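Lactaldehyde dehydrogenase (Methanocaldococcus jannaschii, PDB 3PQA) catalyses the NAD-dependent oxidation of lactaldehyde to lactate, a step in coenzyme F420 biosynthesis, and works as a homotetramer. Local coordinates at residues N18-E23 against K348-P353; I269-V274 against T312-L317. One frame throughout, in Å; residues are numbered along the deposited sequence.

Interaction 1. Residues N18-E23 against K348-P353; sequences NPYSLE and KALFYP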
# COMPACT_ATOMS: atom_id res chain seq x y z
N ASN B 18 -3.14 39.54 25.40
CA ASN B 18 -4.44 39.35 24.75
C ASN B 18 -4.48 40.28 23.54
O ASN B 18 -4.41 41.50 23.72
CB ASN B 18 -5.56 39.67 25.75
CG ASN B 18 -6.97 39.60 25.15
OD1 ASN B 18 -7.19 39.88 23.97
ND2 ASN B 18 -7.94 39.27 26.00
N PRO B 19 -4.56 39.74 22.31
CA PRO B 19 -4.41 40.65 21.16
C PRO B 19 -5.59 41.59 20.92
O PRO B 19 -5.46 42.55 20.15
CB PRO B 19 -4.23 39.71 19.96
CG PRO B 19 -4.83 38.42 20.39
CD PRO B 19 -4.66 38.32 21.88
N TYR B 20 -6.73 41.33 21.58
CA TYR B 20 -7.91 42.17 21.43
C TYR B 20 -7.87 43.36 22.40
O TYR B 20 -8.13 44.49 22.00
CB TYR B 20 -9.21 41.38 21.61
CG TYR B 20 -10.44 42.23 21.36
CD1 TYR B 20 -10.84 42.54 20.05
CD2 TYR B 20 -11.20 42.75 22.41
CE1 TYR B 20 -11.96 43.32 19.80
CE2 TYR B 20 -12.33 43.55 22.17
CZ TYR B 20 -12.70 43.82 20.86
OH TYR B 20 -13.81 44.59 20.58
N SER B 21 -7.55 43.09 23.66
CA SER B 21 -7.52 44.13 24.69
C SER B 21 -6.13 44.73 24.87
O SER B 21 -5.99 45.82 25.43
CB SER B 21 -8.02 43.55 26.02
OG SER B 21 -7.08 42.62 26.55
N LEU B 22 -5.12 44.01 24.40
CA LEU B 22 -3.70 44.38 24.56
C LEU B 22 -3.22 44.31 26.02
O LEU B 22 -2.10 44.72 26.33
CB LEU B 22 -3.40 45.73 23.89
CG LEU B 22 -3.79 45.79 22.41
CD1 LEU B 22 -3.52 47.17 21.82
CD2 LEU B 22 -3.11 44.69 21.58
N GLU B 23 -4.06 43.74 26.87
CA GLU B 23 -3.72 43.47 28.26
C GLU B 23 -2.77 42.28 28.38
O GLU B 23 -2.84 41.33 27.58
CB GLU B 23 -4.99 43.19 29.08
CG GLU B 23 -5.92 44.39 29.14
CD GLU B 23 -6.99 44.25 30.21
OE1 GLU B 23 -7.70 43.22 30.22
OE2 GLU B 23 -7.13 45.18 31.03
N LYS B 348 -6.30 49.56 16.51
CA LYS B 348 -5.18 48.84 17.12
C LYS B 348 -4.87 47.59 16.28
O LYS B 348 -4.56 47.72 15.10
CB LYS B 348 -5.45 48.51 18.59
CG LYS B 348 -5.65 49.74 19.49
CD LYS B 348 -6.34 49.37 20.79
CE LYS B 348 -7.78 48.94 20.52
NZ LYS B 348 -8.46 48.41 21.73
N ALA B 349 -4.98 46.40 16.85
CA ALA B 349 -4.70 45.19 16.08
C ALA B 349 -5.92 44.65 15.32
O ALA B 349 -5.80 43.71 14.52
CB ALA B 349 -4.10 44.11 16.98
N LEU B 350 -7.09 45.25 15.56
CA LEU B 350 -8.31 44.83 14.89
C LEU B 350 -8.34 45.36 13.46
O LEU B 350 -8.54 46.56 13.22
CB LEU B 350 -9.56 45.24 15.69
CG LEU B 350 -10.90 44.63 15.27
CD1 LEU B 350 -10.90 43.10 15.41
CD2 LEU B 350 -12.06 45.23 16.07
N PHE B 351 -8.11 44.47 12.50
CA PHE B 351 -8.03 44.86 11.10
C PHE B 351 -9.29 44.45 10.36
O PHE B 351 -9.66 43.27 10.36
CB PHE B 351 -6.79 44.26 10.43
CG PHE B 351 -6.24 45.12 9.33
CD1 PHE B 351 -6.88 45.18 8.10
CD2 PHE B 351 -5.09 45.89 9.53
CE1 PHE B 351 -6.40 45.98 7.08
CE2 PHE B 351 -4.60 46.71 8.52
CZ PHE B 351 -5.25 46.75 7.28
N TYR B 352 -9.94 45.41 9.72
CA TYR B 352 -11.23 45.14 9.09
C TYR B 352 -11.08 44.46 7.73
O TYR B 352 -10.09 44.70 7.03
CB TYR B 352 -12.06 46.44 9.00
CG TYR B 352 -12.53 46.85 10.38
CD1 TYR B 352 -11.66 47.46 11.28
CD2 TYR B 352 -13.83 46.57 10.79
CE1 TYR B 352 -12.07 47.79 12.57
CE2 TYR B 352 -14.26 46.91 12.07
CZ TYR B 352 -13.37 47.51 12.95
OH TYR B 352 -13.79 47.86 14.22
N PRO B 353 -12.04 43.59 7.38
CA PRO B 353 -12.06 42.97 6.05
C PRO B 353 -11.79 44.02 4.96
O PRO B 353 -12.48 45.05 4.88
CB PRO B 353 -13.47 42.39 5.96
CG PRO B 353 -13.72 41.93 7.37
CD PRO B 353 -13.10 43.02 8.24
O HOH W 1 -6.18 45.16 19.23

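Interaction 2. Residues I269-V274 against T312-L317; sequences IYAGQV and TDVGPL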
# COMPACT_ATOMS: atom_id res chain seq x y z
N ILE B 269 -11.66 33.64 7.56
CA ILE B 269 -11.38 32.77 8.70
C ILE B 269 -10.07 33.18 9.39
O ILE B 269 -9.06 33.42 8.73
CB ILE B 269 -11.35 31.28 8.28
CG1 ILE B 269 -12.77 30.74 8.13
CG2 ILE B 269 -10.54 30.40 9.28
CD1 ILE B 269 -13.53 30.55 9.44
N TYR B 270 -10.13 33.23 10.73
CA TYR B 270 -9.02 33.68 11.59
C TYR B 270 -8.32 34.94 11.07
O TYR B 270 -7.10 35.07 11.15
CB TYR B 270 -8.04 32.52 11.93
CG TYR B 270 -7.08 32.85 13.07
CD1 TYR B 270 -7.53 33.45 14.25
CD2 TYR B 270 -5.72 32.58 12.95
CE1 TYR B 270 -6.65 33.75 15.29
CE2 TYR B 270 -4.83 32.88 13.99
CZ TYR B 270 -5.30 33.46 15.16
OH TYR B 270 -4.41 33.77 16.17
N ALA B 271 -9.12 35.88 10.57
CA ALA B 271 -8.61 37.18 10.07
C ALA B 271 -7.53 37.02 9.00
O ALA B 271 -6.62 37.84 8.89
CB ALA B 271 -8.13 38.05 11.25
N GLY B 272 -7.59 35.93 8.24
CA GLY B 272 -6.60 35.65 7.20
C GLY B 272 -5.24 35.15 7.70
O GLY B 272 -4.29 35.07 6.91
N GLN B 273 -5.14 34.82 8.99
CA GLN B 273 -3.87 34.38 9.56
C GLN B 273 -3.73 32.86 9.47
O GLN B 273 -3.48 32.17 10.46
CB GLN B 273 -3.73 34.84 11.02
CG GLN B 273 -3.91 36.34 11.19
CD GLN B 273 -3.88 36.77 12.64
OE1 GLN B 273 -2.93 37.42 13.07
NE2 GLN B 273 -4.90 36.39 13.40
N VAL B 274 -3.93 32.33 8.26
CA VAL B 274 -3.77 30.89 8.02
C VAL B 274 -2.80 30.70 6.86
O VAL B 274 -2.84 31.47 5.89
CB VAL B 274 -5.12 30.18 7.71
CG1 VAL B 274 -4.99 28.66 7.90
CG2 VAL B 274 -6.26 30.72 8.56
N THR B 312 -19.07 37.01 16.93
CA THR B 312 -17.92 37.54 16.20
C THR B 312 -17.48 36.62 15.06
O THR B 312 -17.28 35.41 15.26
CB THR B 312 -16.74 37.85 17.15
OG1 THR B 312 -17.09 38.95 18.01
CG2 THR B 312 -15.49 38.23 16.36
N ASP B 313 -17.34 37.19 13.87
CA ASP B 313 -16.84 36.46 12.71
C ASP B 313 -15.35 36.64 12.55
O ASP B 313 -14.65 35.71 12.16
CB ASP B 313 -17.53 36.94 11.43
CG ASP B 313 -19.01 36.62 11.40
OD1 ASP B 313 -19.38 35.46 11.66
OD2 ASP B 313 -19.79 37.54 11.11
N VAL B 314 -14.87 37.86 12.84
CA VAL B 314 -13.47 38.25 12.64
C VAL B 314 -12.91 38.95 13.88
O VAL B 314 -13.41 40.01 14.28
CB VAL B 314 -13.31 39.21 11.42
CG1 VAL B 314 -11.84 39.60 11.19
CG2 VAL B 314 -13.91 38.59 10.17
N GLY B 315 -11.89 38.34 14.49
CA GLY B 315 -11.19 38.96 15.62
C GLY B 315 -9.96 39.74 15.18
O GLY B 315 -9.76 39.98 13.98
N PRO B 316 -9.12 40.13 16.15
CA PRO B 316 -7.95 40.93 15.82
C PRO B 316 -6.80 40.11 15.20
O PRO B 316 -6.79 38.88 15.30
CB PRO B 316 -7.50 41.43 17.19
CG PRO B 316 -7.85 40.27 18.11
CD PRO B 316 -9.16 39.76 17.58
N LEU B 317 -5.87 40.82 14.57
CA LEU B 317 -4.58 40.25 14.21
C LEU B 317 -3.75 40.02 15.48
O LEU B 317 -4.07 40.56 16.54
CB LEU B 317 -3.83 41.15 13.22
CG LEU B 317 -4.56 41.41 11.89
CD1 LEU B 317 -3.72 42.31 11.00
CD2 LEU B 317 -4.86 40.09 11.18
O HOH W 2 -12.24 35.17 11.30
O HOH W 3 -4.95 37.08 16.25

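Interaction 1. Residues N18-E23 against K348-P353
K348, in the bend that leads into strand 350-357, lays its long side chain against L22 of a turn far back in the chain, and illustrates how a lysine can serve as an apolar surface before it offers its charge. CB lies 4.0 Å from L22 CD1, and CG passes the same methyl at a similar range. CD comes closest, 3.7 Å from L22 CD1, so a single leucine methyl lies against three successive methylenes. The chain then bends (chi3 -68°), and beyond CE the ammonium group ends beside the backbone of the turn, with NZ 3.9 Å from Y20 O. That separation is consistent with a loose electrostatic attraction.

Next in the bend, A349 turns its methyl to P19, CB standing 3.8 Å from P19 O. The same carbonyl is joined to the backbone of A349 by a water, which donates to P19 O at 2.9 Å and accepts from A349 N. Y20 extends its ring with CG anti to the backbone N (chi1 -175°), bringing CE1 to 4.2 Å from L350 CD2; the methyl meets the ring obliquely.

The turn is braced from within. N18 OD1 receives Y20 N at 2.8 Å in the plane of its carbonyl and S21 N from above that plane, while S21 OG accepts from E23 N. Backbone bonds from N18 N to E23 O and from L22 N to N18 O close it further. An Asx turn followed by an ST turn thus shapes the tip of the N-terminal beta hairpin, formed by strands 14-17 and 24-28, where it abuts strand 350-357 of the catalytic domain of this aldehyde dehydrogenase.

Interaction 2. Residues I269-V274 against T312-L317
A271 and V314 mark the closest approach of two irregular backbones, with their CA atoms 5.6 Å apart. Leaving helix 256-268, the chain passes through three consecutive residues with positive phi, Y270, A271 and G272, which coil it in the left-handed sense; G272 N bonds back to I269 O, and Q273 N to Y270 O. Q273 itself is the centre of an inverse gamma turn. No direct hydrogen bond crosses to 312-317, but one water accepts from A271 N and donates to D313 O at 2.6 Å.

The methyl of A271 fits between several neighbours of the facing loop: CB is 4.0 Å from V314 CG1, 3.7 Å from G315 O and 3.9 Å from L317 CD2. V314 supplies CG1 by setting it anti to the backbone N (chi1 -179°).

This coil is the approach to the catalytic loop of the aldehyde dehydrogenase fold: C275, the active-site cysteine by similarity, lies two residues beyond Q273, whose side chain is about 9 Å from that of C275.

The extended side chain of Q273 crosses L317 obliquely, CD lying 3.8 Å from L317 CD2. Its two amide ends have different tasks. OE1 accepts from the backbone N of I318, while NE2 donates to a second water at 2.9 Å, which in turn donates to P316 O. NE2 also makes a weak bond to Y270 O and sits over one face of the Y270 ring, offset toward the rim. A leucine in place of Q273 would probably leave the I318 N-H without its acceptor and break the water link to P316 O. The Y270 ring is held at its far end by a hydrogen bond from OH to A84 O.

The two contacts are neighbours in space, their centres 10 Å apart, though along the chain they are nested: 18-23 comes first, then 269-274 and 312-317, and 348-353 last. They meet directly through a probable backbone hydrogen bond between L317 N and A349 O (2.9 Å), with L350 packed on G315 and P316, and P19 on L317. Helix 320-335, which follows 312-317, adds a shared surface, touched by L22 and by L317. Strand 278-284, to which 269-274 leads, and strand 350-357, which begins within 348-353, both pair with 373-379 in one mixed sheet. A continuous series of contacts therefore runs from the N-terminal hairpin at interaction 1 to the loop approaching the probable catalytic cysteine at interaction 2.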